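Local coordinates for protein methyltransferase (Streptococcus mutans, PDB 2B78) that probably acts as an S-adenosyl-L-methionine-dependent methyltransferase, perhaps on RNA, although its substrate is not established, at residues A[98-104]-A[365-369]; A[192-196]-A[222-226]; A[321-326]-A[381-385]; A[123-129]-A[151-155]; A[160-164]-A[187-191]. All blocks are in the same frame, centred on the assembly; numbering follows the deposited sequence.

Interaction 1. Residues A[98-104]-A[365-369]; sequences RLFNQDG and DFAVN
Arg98 and Asn101 hold the chain at Asp365 and Ala367, the first and last residues of an inverse gamma turn centred on Phe366; in strand 96-101, Leu99 and Phe100 both face Ile112 in a classic beta bulge. Two direct hydrogen bonds cross the contact. Arg98 N meets Asp365 OD2 at 2.9 Å, almost straight and on the anti lone pair, while Arg200 makes a salt bridge to OD1 of the same carboxylate. Asn101 ND2 reaches Ala367 O at 2.8 Å, from above the carbonyl plane. An asparagine suits this place because its OD1 accepts from Arg98 NH1 (2.7 Å), which fixes the rotation of the amide.

The apolar part is a CH-pi contact. A bend at chi3 (-67°) brings the arginine across the phenylalanine, Arg98 CD 3.9 Å from the Phe366 ring centroid. The guanidinium, whose NE pairs with Asp113, is tilted 29° from the ring plane, with Phe366 CE1 over its centre.

Water links the far end: one molecule joins Asp103 OD2 to Asn369 ND2, another Asp103 OD1 to Ala367 O; Asn369 OD1 accepts from Gln371 N. Glycine leaves room for this carbonyl: Gly104 CA makes a CA-H...O contact with Ala367 O, 3.2 Å, with 158° at the hydrogen.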
# COMPACT_ATOMS: atom_id res chain seq x y z
N ARG A 98 -8.81 1.45 -4.70
CA ARG A 98 -8.89 0.00 -4.48
C ARG A 98 -10.32 -0.54 -4.36
O ARG A 98 -11.13 -0.03 -3.59
CB ARG A 98 -8.08 -0.39 -3.24
CG ARG A 98 -8.19 -1.87 -2.87
CD ARG A 98 -6.94 -2.38 -2.19
NE ARG A 98 -5.80 -2.39 -3.11
CZ ARG A 98 -4.61 -2.89 -2.82
NH1 ARG A 98 -4.38 -3.43 -1.63
NH2 ARG A 98 -3.64 -2.86 -3.72
N LEU A 99 -10.60 -1.61 -5.11
CA LEU A 99 -11.93 -2.24 -5.11
C LEU A 99 -12.06 -3.38 -4.10
O LEU A 99 -13.16 -3.64 -3.59
CB LEU A 99 -12.24 -2.78 -6.52
CG LEU A 99 -12.31 -1.78 -7.68
CD1 LEU A 99 -12.63 -2.53 -8.98
CD2 LEU A 99 -13.37 -0.72 -7.41
N PHE A 100 -10.96 -4.06 -3.81
CA PHE A 100 -10.98 -5.20 -2.89
C PHE A 100 -9.64 -5.27 -2.18
O PHE A 100 -8.59 -5.22 -2.82
CB PHE A 100 -11.22 -6.49 -3.68
CG PHE A 100 -11.78 -7.62 -2.85
CD1 PHE A 100 -13.15 -7.76 -2.67
CD2 PHE A 100 -10.92 -8.54 -2.25
CE1 PHE A 100 -13.66 -8.80 -1.90
CE2 PHE A 100 -11.43 -9.58 -1.48
CZ PHE A 100 -12.80 -9.71 -1.30
N ASN A 101 -9.66 -5.39 -0.85
CA ASN A 101 -8.41 -5.43 -0.10
C ASN A 101 -8.30 -6.57 0.90
O ASN A 101 -8.50 -6.38 2.10
CB ASN A 101 -8.20 -4.10 0.63
CG ASN A 101 -6.79 -3.97 1.20
OD1 ASN A 101 -5.79 -4.27 0.53
ND2 ASN A 101 -6.71 -3.49 2.44
N GLN A 102 -7.99 -7.76 0.39
CA GLN A 102 -7.81 -8.94 1.22
C GLN A 102 -8.84 -9.16 2.35
O GLN A 102 -10.04 -9.21 2.09
CB GLN A 102 -6.39 -8.94 1.77
CG GLN A 102 -5.34 -8.86 0.67
CD GLN A 102 -4.00 -9.44 1.09
OE1 GLN A 102 -3.91 -10.61 1.42
NE2 GLN A 102 -2.96 -8.61 1.09
N ASP A 103 -8.37 -9.28 3.59
CA ASP A 103 -9.30 -9.52 4.69
C ASP A 103 -10.20 -8.34 5.02
O ASP A 103 -11.20 -8.49 5.73
CB ASP A 103 -8.55 -10.03 5.95
CG ASP A 103 -7.43 -9.11 6.40
OD1 ASP A 103 -6.89 -8.34 5.57
OD2 ASP A 103 -7.08 -9.19 7.60
N GLY A 104 -9.86 -7.16 4.50
CA GLY A 104 -10.68 -5.99 4.73
C GLY A 104 -12.01 -6.21 4.04
O GLY A 104 -13.02 -5.60 4.41
N ASP A 365 -10.81 2.77 1.10
CA ASP A 365 -10.84 1.81 0.01
C ASP A 365 -9.86 0.67 0.26
O ASP A 365 -10.07 -0.45 -0.20
CB ASP A 365 -10.57 2.48 -1.35
CG ASP A 365 -9.29 3.29 -1.38
OD1 ASP A 365 -8.98 3.96 -0.37
OD2 ASP A 365 -8.61 3.27 -2.43
N PHE A 366 -8.79 0.95 0.99
CA PHE A 366 -7.84 -0.10 1.35
C PHE A 366 -8.41 -0.61 2.68
O PHE A 366 -7.81 -0.42 3.74
CB PHE A 366 -6.44 0.48 1.53
CG PHE A 366 -5.69 0.67 0.23
CD1 PHE A 366 -4.68 -0.21 -0.14
CD2 PHE A 366 -6.01 1.72 -0.63
CE1 PHE A 366 -4.00 -0.05 -1.34
CE2 PHE A 366 -5.34 1.90 -1.84
CZ PHE A 366 -4.32 1.01 -2.19
N ALA A 367 -9.59 -1.22 2.59
CA ALA A 367 -10.32 -1.72 3.76
C ALA A 367 -9.49 -2.54 4.72
O ALA A 367 -8.75 -3.46 4.34
CB ALA A 367 -11.54 -2.53 3.31
N VAL A 368 -9.61 -2.21 6.00
CA VAL A 368 -8.88 -2.95 7.01
C VAL A 368 -9.86 -3.84 7.76
O VAL A 368 -11.06 -3.56 7.80
CB VAL A 368 -8.22 -1.99 8.02
CG1 VAL A 368 -7.16 -1.14 7.33
CG2 VAL A 368 -9.28 -1.10 8.66
N ASN A 369 -9.35 -4.92 8.33
CA ASN A 369 -10.18 -5.80 9.13
C ASN A 369 -10.14 -5.11 10.49
O ASN A 369 -9.08 -5.03 11.11
CB ASN A 369 -9.56 -7.20 9.19
CG ASN A 369 -10.33 -8.14 10.08
OD1 ASN A 369 -11.32 -7.76 10.70
ND2 ASN A 369 -9.87 -9.39 10.16
O HOH W 1 -7.18 -10.84 9.88
O HOH W 2 -7.28 -5.59 5.56
O HOH W 3 -13.68 -3.90 6.53

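Interaction 2. Residues A[192-196]-A[222-226]; sequences MTGIF and YTAAF
Tyr222 reaches across to the loop at Met192 and Gly194, and its ring supplies most of what its own segment contributes. From CB the side chain sets out with CG anti to the backbone N (chi1 179°), directing the ring to the 192-196 loop. On one flank Tyr222 CD2 comes within 4.1 Å of Phe196 CE2, the two rings meeting obliquely. Next along, Tyr222 CE2 rests 3.5 Å from Gly194 C; glycine suits this backbone because at its phi of 100° a CB would be jammed against the carbonyl O of Thr193. On the other flank Tyr222 CE1 touches Met192 CE at 3.6 Å, and Met192 SD stands obliquely 4.4 Å from the ring centroid of Tyr222, a Met-aromatic contact for which the flexible thioether is well suited. At the tip, Tyr222 OH accepts a bent hydrogen bond from Gly194 N (2.9 Å, 131°), and Met192 CB lies 3.1 Å from Tyr222 OH.

Thr223 complements the tyrosine. Its methyl CG2 lies over the middle of the Tyr222 ring, and its hydroxyl OG1 donates to Gly194 O at 2.6 Å, so both polar backbone atoms of the glycine are bound. Ile195 N, by contrast, is buried at the ring edge with no partner in the model.

Thr223 and Ala224 lead into helix 225-232, with Ala224 as N-cap. Tyr222 N bonds to Asp242, a residue seen to bind S-adenosyl-L-homocysteine, at the end of strand 237-242, while Ile195 packs on strand 181-185 and helix 200-210.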
# COMPACT_ATOMS: atom_id res chain seq x y z
N MET A 192 5.03 -2.91 -9.66
CA MET A 192 4.44 -1.62 -9.32
C MET A 192 3.77 -0.94 -10.51
O MET A 192 4.00 -1.31 -11.66
CB MET A 192 5.50 -0.72 -8.70
CG MET A 192 6.16 -1.38 -7.48
SD MET A 192 7.44 -0.36 -6.75
CE MET A 192 8.70 -0.47 -8.08
N THR A 193 2.95 0.06 -10.21
CA THR A 193 2.18 0.78 -11.22
C THR A 193 2.49 2.25 -11.42
O THR A 193 1.79 2.92 -12.17
CB THR A 193 0.70 0.70 -10.87
OG1 THR A 193 0.48 1.46 -9.67
CG2 THR A 193 0.28 -0.73 -10.64
N GLY A 194 3.51 2.78 -10.75
CA GLY A 194 3.84 4.19 -10.91
C GLY A 194 3.29 5.03 -9.78
O GLY A 194 3.63 6.21 -9.65
N ILE A 195 2.42 4.45 -8.97
CA ILE A 195 1.85 5.17 -7.84
C ILE A 195 1.33 4.20 -6.79
O ILE A 195 1.00 3.05 -7.09
CB ILE A 195 0.70 6.11 -8.30
CG1 ILE A 195 0.29 7.04 -7.15
CG2 ILE A 195 -0.52 5.30 -8.72
CD1 ILE A 195 -0.62 8.19 -7.58
N PHE A 196 1.31 4.65 -5.54
CA PHE A 196 0.78 3.83 -4.46
C PHE A 196 -0.49 4.54 -4.04
O PHE A 196 -0.45 5.59 -3.40
CB PHE A 196 1.78 3.72 -3.31
CG PHE A 196 2.84 2.68 -3.54
CD1 PHE A 196 2.57 1.33 -3.28
CD2 PHE A 196 4.06 3.02 -4.11
CE1 PHE A 196 3.51 0.35 -3.58
CE2 PHE A 196 5.00 2.05 -4.41
CZ PHE A 196 4.73 0.70 -4.15
N TYR A 222 10.41 7.47 -5.77
CA TYR A 222 9.84 6.48 -6.69
C TYR A 222 9.48 7.14 -8.01
O TYR A 222 10.26 7.07 -8.97
CB TYR A 222 8.63 5.77 -6.05
CG TYR A 222 7.98 4.75 -6.97
CD1 TYR A 222 8.75 3.92 -7.78
CD2 TYR A 222 6.59 4.67 -7.07
CE1 TYR A 222 8.14 3.04 -8.70
CE2 TYR A 222 5.98 3.80 -7.98
CZ TYR A 222 6.76 3.00 -8.79
OH TYR A 222 6.16 2.18 -9.72
N THR A 223 8.31 7.78 -8.10
CA THR A 223 7.94 8.50 -9.31
C THR A 223 7.59 9.94 -8.94
O THR A 223 6.98 10.68 -9.71
CB THR A 223 6.77 7.84 -10.08
OG1 THR A 223 5.57 7.88 -9.29
CG2 THR A 223 7.12 6.40 -10.42
N ALA A 224 8.00 10.32 -7.73
CA ALA A 224 7.79 11.67 -7.22
C ALA A 224 6.33 12.11 -7.13
O ALA A 224 6.03 13.29 -7.30
CB ALA A 224 8.57 12.67 -8.07
N ALA A 225 5.42 11.17 -6.86
CA ALA A 225 4.02 11.54 -6.75
C ALA A 225 3.79 12.56 -5.62
O ALA A 225 2.90 13.41 -5.73
CB ALA A 225 3.15 10.30 -6.54
N PHE A 226 4.56 12.47 -4.53
CA PHE A 226 4.40 13.43 -3.42
C PHE A 226 4.88 14.82 -3.85
O PHE A 226 4.35 15.84 -3.43
CB PHE A 226 5.22 13.03 -2.19
CG PHE A 226 4.63 11.92 -1.37
CD1 PHE A 226 3.31 11.98 -0.92
CD2 PHE A 226 5.42 10.83 -1.00
CE1 PHE A 226 2.79 10.96 -0.11
CE2 PHE A 226 4.92 9.82 -0.19
CZ PHE A 226 3.60 9.88 0.25

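Interaction 3. Residues A[321-326]-A[381-385]; sequences LSENGL and FTIKV
Val385 N donates to Gly325 O at 3.1 Å, a well-directed bond (161°) that lies nearly along the C=O axis and joins the last residue of the chain to the start of strand 325-331. Beside it Leu326 and Lys384 form an antiparallel non-hydrogen-bonded pair, where Leu326 CA sits 3.3 Å from Ile383 O in a CA-H...O contact.

Leu326 and Lys384 share a face of the sheet, and Leu326 CD2 packs at 3.6 Å on Lys384 CB. A lysine serves well here because its methylenes cover the leucine while the amine travels on: the chain runs extended and bends only at chi4 (58°), bringing Lys384 NZ to Asn324 O in a weak hydrogen bond of 2.9 Å. Asn324 occupies the third position of a type II turn from Ser322 to Gly325, with the positive phi that asparagine tolerates well. Gly325 closes the turn, and a CB there would clash with Leu321. That leucine meets the terminal valine tip to tip, Leu321 CD2 to Val385 CG1 at 3.7 Å. The terminal oxygen Val385 OXT is buried without a partner in the model.

The strand order 3-2-1-4-5-7-6 is that of class I methyltransferases: strand 379-384 runs antiparallel between 325-331 and 355-360, with Ile383 against helix 338-349 and Leu326 and Lys384 touching Leu357.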
# COMPACT_ATOMS: atom_id res chain seq x y z
N LEU A 321 17.24 19.80 7.89
CA LEU A 321 15.88 20.34 7.98
C LEU A 321 15.89 21.76 8.53
O LEU A 321 16.53 22.04 9.55
CB LEU A 321 15.03 19.46 8.91
CG LEU A 321 13.53 19.77 8.97
CD1 LEU A 321 12.87 19.26 7.69
CD2 LEU A 321 12.92 19.08 10.19
N SER A 322 15.17 22.66 7.87
CA SER A 322 15.11 24.06 8.30
C SER A 322 14.54 24.23 9.70
O SER A 322 13.93 23.31 10.25
CB SER A 322 14.24 24.87 7.33
OG SER A 322 14.69 24.74 6.00
N GLU A 323 14.75 25.41 10.27
CA GLU A 323 14.21 25.71 11.59
C GLU A 323 12.69 25.67 11.42
O GLU A 323 12.17 26.09 10.39
CB GLU A 323 14.68 27.10 12.02
CG GLU A 323 14.23 27.52 13.40
CD GLU A 323 14.85 28.85 13.84
OE1 GLU A 323 14.36 29.42 14.84
OE2 GLU A 323 15.81 29.31 13.19
N ASN A 324 11.99 25.14 12.42
CA ASN A 324 10.53 25.05 12.37
C ASN A 324 10.03 24.20 11.20
O ASN A 324 8.90 24.37 10.74
CB ASN A 324 9.90 26.44 12.29
CG ASN A 324 10.13 27.26 13.54
OD1 ASN A 324 9.94 26.77 14.65
ND2 ASN A 324 10.53 28.51 13.36
N GLY A 325 10.86 23.28 10.73
CA GLY A 325 10.49 22.43 9.62
C GLY A 325 9.61 21.25 9.99
O GLY A 325 9.31 21.02 11.16
N LEU A 326 9.19 20.49 8.98
CA LEU A 326 8.35 19.32 9.19
C LEU A 326 8.92 18.08 8.55
O LEU A 326 9.61 18.15 7.53
CB LEU A 326 6.95 19.56 8.61
CG LEU A 326 6.16 20.72 9.19
CD1 LEU A 326 5.22 21.28 8.14
CD2 LEU A 326 5.42 20.24 10.44
N PHE A 381 3.51 9.59 9.82
CA PHE A 381 3.58 10.54 10.91
C PHE A 381 4.03 11.90 10.42
O PHE A 381 5.03 12.01 9.70
CB PHE A 381 4.57 10.07 11.97
CG PHE A 381 4.00 9.10 12.96
CD1 PHE A 381 2.99 9.49 13.83
CD2 PHE A 381 4.50 7.80 13.04
CE1 PHE A 381 2.48 8.60 14.78
CE2 PHE A 381 4.01 6.90 13.99
CZ PHE A 381 2.99 7.30 14.86
N THR A 382 3.28 12.94 10.78
CA THR A 382 3.64 14.31 10.41
C THR A 382 4.17 14.90 11.72
O THR A 382 3.43 14.99 12.70
CB THR A 382 2.41 15.10 9.91
OG1 THR A 382 1.93 14.51 8.69
CG2 THR A 382 2.80 16.55 9.64
N ILE A 383 5.44 15.28 11.71
CA ILE A 383 6.11 15.81 12.90
C ILE A 383 6.72 17.19 12.72
O ILE A 383 7.41 17.44 11.73
CB ILE A 383 7.24 14.86 13.33
CG1 ILE A 383 6.70 13.44 13.48
CG2 ILE A 383 7.89 15.36 14.62
CD1 ILE A 383 7.77 12.38 13.53
N LYS A 384 6.48 18.08 13.68
CA LYS A 384 7.03 19.43 13.62
C LYS A 384 8.21 19.60 14.58
O LYS A 384 8.19 19.06 15.69
CB LYS A 384 5.98 20.48 13.96
CG LYS A 384 6.54 21.89 13.88
CD LYS A 384 5.51 22.95 14.15
CE LYS A 384 6.12 24.33 13.94
NZ LYS A 384 6.66 24.47 12.56
N VAL A 385 9.22 20.35 14.16
CA VAL A 385 10.39 20.60 15.00
C VAL A 385 10.47 22.07 15.39
O VAL A 385 11.10 22.39 16.42
CB VAL A 385 11.70 20.20 14.29
CG1 VAL A 385 11.53 18.84 13.64
CG2 VAL A 385 12.08 21.26 13.26
OXT VAL A 385 9.93 22.91 14.65

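Interaction 4. Residues A[123-129]-A[151-155]; sequences WYNSFVY and EKIRF
Trp123 and Ile153 form a parallel beta bridge, in which Trp123 N donates to Lys152 O (3.0 Å) and Trp123 O accepts from Arg154 N (2.8 Å). The indole then adds a polar bond of its own: Trp123 NE1 gives its hydrogen to Glu151 OE1 at 2.7 Å, on the anti lone pair, with the carboxylate plane turned steeply against the ring. A glutamate suits this place because both its oxygens are used. OE1 also makes a salt bridge with Arg132, and OE2 takes a water that reaches Tyr129 OH, so the group is held from several directions.

Strand 118-123, the helices 126-130 and 132-142, and strand 148-153 make a beta-alpha-beta crossover, and this contact lies where the chain leaves both parallel strands, at their C-terminal ends. Asn125 is the N-cap of helix 126-130: its OD1 accepts from Val128 N at 2.9 Å, nearly straight at 171°, while ND2 bonds to Tyr50 and Gln54.

Phe155 lies on this helix start. With CG between the backbone N and the carbonyl carbon (chi1 60°), one ring face covers the Asn125-Ser126 peptide and the opposite face carries Ile153 CG2. Its rim meets Trp123 O, 3.4 Å from Phe155 CD1, and Tyr129, whose CG is 3.6 Å from Phe155 CZ, the two rings being oblique. On the other flank Tyr124 and Arg154 run side by side, Arg154 CB over a face of the tyrosine ring and Tyr124 OH 4.1 Å above the guanidinium plane.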
# COMPACT_ATOMS: atom_id res chain seq x y z
N TRP A 123 -2.43 -11.33 -6.96
CA TRP A 123 -2.49 -12.62 -6.27
C TRP A 123 -1.32 -12.74 -5.29
O TRP A 123 -0.16 -12.76 -5.70
CB TRP A 123 -2.44 -13.75 -7.30
CG TRP A 123 -3.36 -13.56 -8.47
CD1 TRP A 123 -2.99 -13.32 -9.77
CD2 TRP A 123 -4.79 -13.54 -8.45
NE1 TRP A 123 -4.10 -13.15 -10.55
CE2 TRP A 123 -5.22 -13.28 -9.78
CE3 TRP A 123 -5.76 -13.71 -7.45
CZ2 TRP A 123 -6.58 -13.19 -10.12
CZ3 TRP A 123 -7.10 -13.62 -7.79
CH2 TRP A 123 -7.50 -13.37 -9.12
N TYR A 124 -1.63 -12.86 -4.00
CA TYR A 124 -0.60 -12.95 -2.96
C TYR A 124 -0.15 -14.35 -2.56
O TYR A 124 0.78 -14.49 -1.76
CB TYR A 124 -1.05 -12.18 -1.71
CG TYR A 124 -1.13 -10.69 -1.93
CD1 TYR A 124 -2.05 -10.14 -2.81
CD2 TYR A 124 -0.27 -9.82 -1.25
CE1 TYR A 124 -2.12 -8.76 -3.02
CE2 TYR A 124 -0.33 -8.44 -1.45
CZ TYR A 124 -1.26 -7.92 -2.34
OH TYR A 124 -1.34 -6.56 -2.55
N ASN A 125 -0.80 -15.38 -3.08
CA ASN A 125 -0.40 -16.74 -2.76
C ASN A 125 -0.79 -17.71 -3.88
O ASN A 125 -1.66 -17.42 -4.70
CB ASN A 125 -1.00 -17.17 -1.41
CG ASN A 125 -2.51 -17.22 -1.40
OD1 ASN A 125 -3.12 -18.07 -2.06
ND2 ASN A 125 -3.13 -16.31 -0.65
N SER A 126 -0.12 -18.86 -3.92
CA SER A 126 -0.39 -19.84 -4.97
C SER A 126 -1.81 -20.40 -4.98
O SER A 126 -2.33 -20.76 -6.04
CB SER A 126 0.61 -20.99 -4.90
OG SER A 126 0.58 -21.62 -3.64
N PHE A 127 -2.43 -20.50 -3.81
CA PHE A 127 -3.78 -21.05 -3.78
C PHE A 127 -4.80 -20.20 -4.55
O PHE A 127 -5.52 -20.71 -5.41
CB PHE A 127 -4.28 -21.23 -2.36
CG PHE A 127 -5.65 -21.84 -2.29
CD1 PHE A 127 -5.85 -23.18 -2.62
CD2 PHE A 127 -6.76 -21.07 -1.96
CE1 PHE A 127 -7.12 -23.74 -2.62
CE2 PHE A 127 -8.04 -21.62 -1.95
CZ PHE A 127 -8.22 -22.96 -2.28
N VAL A 128 -4.89 -18.91 -4.23
CA VAL A 128 -5.85 -18.07 -4.94
C VAL A 128 -5.49 -18.03 -6.41
O VAL A 128 -6.37 -17.95 -7.27
CB VAL A 128 -5.90 -16.63 -4.39
CG1 VAL A 128 -6.43 -16.64 -2.97
CG2 VAL A 128 -4.52 -16.00 -4.45
N TYR A 129 -4.20 -18.11 -6.71
CA TYR A 129 -3.77 -18.08 -8.09
C TYR A 129 -4.32 -19.30 -8.83
O TYR A 129 -4.78 -19.18 -9.95
CB TYR A 129 -2.24 -18.06 -8.16
CG TYR A 129 -1.72 -17.88 -9.57
CD1 TYR A 129 -1.97 -16.71 -10.28
CD2 TYR A 129 -1.02 -18.91 -10.21
CE1 TYR A 129 -1.55 -16.56 -11.60
CE2 TYR A 129 -0.59 -18.77 -11.53
CZ TYR A 129 -0.86 -17.59 -12.22
OH TYR A 129 -0.47 -17.44 -13.53
N GLU A 151 -3.01 -8.49 -14.22
CA GLU A 151 -2.77 -9.17 -12.96
C GLU A 151 -1.31 -9.15 -12.54
O GLU A 151 -0.42 -9.17 -13.40
CB GLU A 151 -3.25 -10.62 -13.04
CG GLU A 151 -2.38 -11.51 -13.95
CD GLU A 151 -2.93 -12.92 -14.09
OE1 GLU A 151 -3.63 -13.38 -13.16
OE2 GLU A 151 -2.66 -13.57 -15.12
N LYS A 152 -1.07 -9.09 -11.23
CA LYS A 152 0.29 -9.12 -10.69
C LYS A 152 0.42 -10.39 -9.86
O LYS A 152 -0.49 -10.73 -9.11
CB LYS A 152 0.55 -7.92 -9.76
CG LYS A 152 0.41 -6.54 -10.40
CD LYS A 152 1.37 -6.35 -11.56
CE LYS A 152 1.32 -4.93 -12.08
NZ LYS A 152 2.16 -4.74 -13.30
N ILE A 153 1.54 -11.09 -10.00
CA ILE A 153 1.82 -12.29 -9.22
C ILE A 153 2.71 -11.81 -8.07
O ILE A 153 3.84 -11.39 -8.30
CB ILE A 153 2.58 -13.35 -10.04
CG1 ILE A 153 1.74 -13.78 -11.23
CG2 ILE A 153 2.91 -14.55 -9.18
CD1 ILE A 153 0.32 -14.13 -10.88
N ARG A 154 2.19 -11.89 -6.85
CA ARG A 154 2.92 -11.42 -5.67
C ARG A 154 3.43 -12.53 -4.76
O ARG A 154 3.40 -12.39 -3.54
CB ARG A 154 2.02 -10.48 -4.87
CG ARG A 154 1.39 -9.39 -5.69
CD ARG A 154 2.24 -8.15 -5.69
NE ARG A 154 2.47 -7.72 -4.31
CZ ARG A 154 2.83 -6.49 -3.97
NH1 ARG A 154 3.01 -5.57 -4.90
NH2 ARG A 154 3.02 -6.18 -2.69
N PHE A 155 3.88 -13.63 -5.35
CA PHE A 155 4.40 -14.74 -4.57
C PHE A 155 5.50 -15.49 -5.32
O PHE A 155 5.86 -16.61 -4.95
CB PHE A 155 3.27 -15.72 -4.21
CG PHE A 155 2.58 -16.31 -5.41
CD1 PHE A 155 1.46 -15.70 -5.96
CD2 PHE A 155 3.06 -17.49 -5.99
CE1 PHE A 155 0.82 -16.25 -7.07
CE2 PHE A 155 2.42 -18.04 -7.09
CZ PHE A 155 1.29 -17.42 -7.63
O HOH W 4 -0.16 -15.08 -15.07

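Interaction 5. Residues A[160-164]-A[187-191]; sequences NVSAH and LNDGL
Ser162 and Val161 meet the loop 187-191 at the margin of a five-stranded mixed sheet, of which strand 162-165 is the outermost member; the loop leads on toward helix 200-210. The firmly bonded part centres on the serine. A chi1 of -172° swings OG beside the carbonyl carbon and out to the loop, where Ser162 OG donates to Asn188 OD1 at 2.8 Å. Serine suits the place because its short hydroxyl can give this bond and also accept one from Lys152 NZ. Leu187 O and Gly190 O bind the same amine and draw it to this loop. Ser162 CB adds contact with Gly190 O at 3.6 Å.

The exposed side rests on a single close apolar touch. Val161 CB meets Leu191 CD2 at 3.5 Å, tight for two carbons, the side chains crossing at about a right angle; Val161 CG2 is farther off, 4.1 Å from Gly190 C. Gly190 has a positive phi that would jam a CB against the preceding carbonyl. Asp189 turns away and makes a salt bridge with Arg246, a residue seen to bind S-adenosyl-L-homocysteine.

Beyond the serine, Asn188 OD1 comes within 3.2 Å of Ala163 N, but the angle is too poor for a hydrogen bond.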
# COMPACT_ATOMS: atom_id res chain seq x y z
N ASN A 160 7.12 -14.79 -14.41
CA ASN A 160 6.55 -13.50 -14.79
C ASN A 160 5.73 -12.94 -13.64
O ASN A 160 5.06 -13.69 -12.91
CB ASN A 160 5.64 -13.66 -16.01
CG ASN A 160 6.38 -14.18 -17.22
OD1 ASN A 160 7.24 -13.50 -17.77
ND2 ASN A 160 6.05 -15.40 -17.63
N VAL A 161 5.77 -11.64 -13.46
CA VAL A 161 5.03 -11.07 -12.36
C VAL A 161 3.83 -10.26 -12.81
O VAL A 161 2.94 -9.97 -12.02
CB VAL A 161 5.94 -10.20 -11.48
CG1 VAL A 161 6.97 -11.10 -10.79
CG2 VAL A 161 6.65 -9.16 -12.33
N SER A 162 3.80 -9.91 -14.10
CA SER A 162 2.68 -9.12 -14.62
C SER A 162 2.20 -9.66 -15.96
O SER A 162 3.00 -10.10 -16.79
CB SER A 162 3.11 -7.66 -14.77
OG SER A 162 2.00 -6.84 -15.09
N ALA A 163 0.89 -9.61 -16.18
CA ALA A 163 0.31 -10.10 -17.43
C ALA A 163 -1.08 -9.54 -17.70
O ALA A 163 -1.82 -9.20 -16.78
CB ALA A 163 0.26 -11.63 -17.40
N HIS A 164 -1.42 -9.43 -18.99
CA HIS A 164 -2.74 -8.98 -19.39
C HIS A 164 -3.65 -10.14 -18.99
O HIS A 164 -3.27 -11.30 -19.19
CB HIS A 164 -2.78 -8.73 -20.90
CG HIS A 164 -4.14 -8.40 -21.42
ND1 HIS A 164 -4.88 -7.34 -20.95
CD2 HIS A 164 -4.91 -9.01 -22.35
CE1 HIS A 164 -6.05 -7.31 -21.56
NE2 HIS A 164 -6.10 -8.31 -22.42
N LEU A 187 0.24 -0.44 -16.14
CA LEU A 187 -0.28 -1.67 -15.56
C LEU A 187 0.41 -2.97 -15.90
O LEU A 187 0.08 -4.00 -15.31
CB LEU A 187 -1.77 -1.82 -15.91
CG LEU A 187 -2.73 -0.76 -15.36
CD1 LEU A 187 -4.16 -1.17 -15.68
CD2 LEU A 187 -2.53 -0.63 -13.85
N ASN A 188 1.35 -2.95 -16.84
CA ASN A 188 1.99 -4.21 -17.20
C ASN A 188 3.52 -4.14 -17.24
O ASN A 188 4.16 -4.77 -18.08
CB ASN A 188 1.43 -4.69 -18.53
CG ASN A 188 1.70 -6.15 -18.79
OD1 ASN A 188 1.59 -6.98 -17.88
ND2 ASN A 188 2.06 -6.49 -20.02
N ASP A 189 4.09 -3.38 -16.32
CA ASP A 189 5.54 -3.23 -16.24
C ASP A 189 6.04 -3.47 -14.81
O ASP A 189 6.15 -2.54 -14.01
CB ASP A 189 5.94 -1.84 -16.74
CG ASP A 189 7.42 -1.55 -16.54
OD1 ASP A 189 8.21 -2.51 -16.41
OD2 ASP A 189 7.79 -0.36 -16.52
N GLY A 190 6.32 -4.74 -14.49
CA GLY A 190 6.80 -5.07 -13.17
C GLY A 190 5.68 -5.19 -12.15
O GLY A 190 4.51 -5.23 -12.51
N LEU A 191 6.05 -5.22 -10.87
CA LEU A 191 5.08 -5.35 -9.78
C LEU A 191 4.36 -4.05 -9.44
O LEU A 191 3.22 -4.08 -8.99
CB LEU A 191 5.76 -5.87 -8.52
CG LEU A 191 6.21 -7.33 -8.48
CD1 LEU A 191 6.81 -7.65 -7.12
CD2 LEU A 191 5.02 -8.24 -8.77

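How the interactions relate
Interaction 1 opens first, at strand 96-101, yet closes only at 365-369, so three shorter loops lie within its span. Interaction 4 closes the first, across the crossover between two parallel strands; interaction 5 follows, where the next strand of that sheet meets a loop, and interaction 2 carries that loop on to the start of helix 225-232. These three come in series, and Lys152 of interaction 4 binds the segments of interaction 5. Interaction 3 opens at 321-326, before interaction 1 closes, and ends at the C terminus, so the two cross. Interactions 4 and 5 share the five-stranded sheet; interaction 1 joins it to the loop between strands 355-360 and 379-384 of the methyltransferase domain, home of interactions 2 and 3.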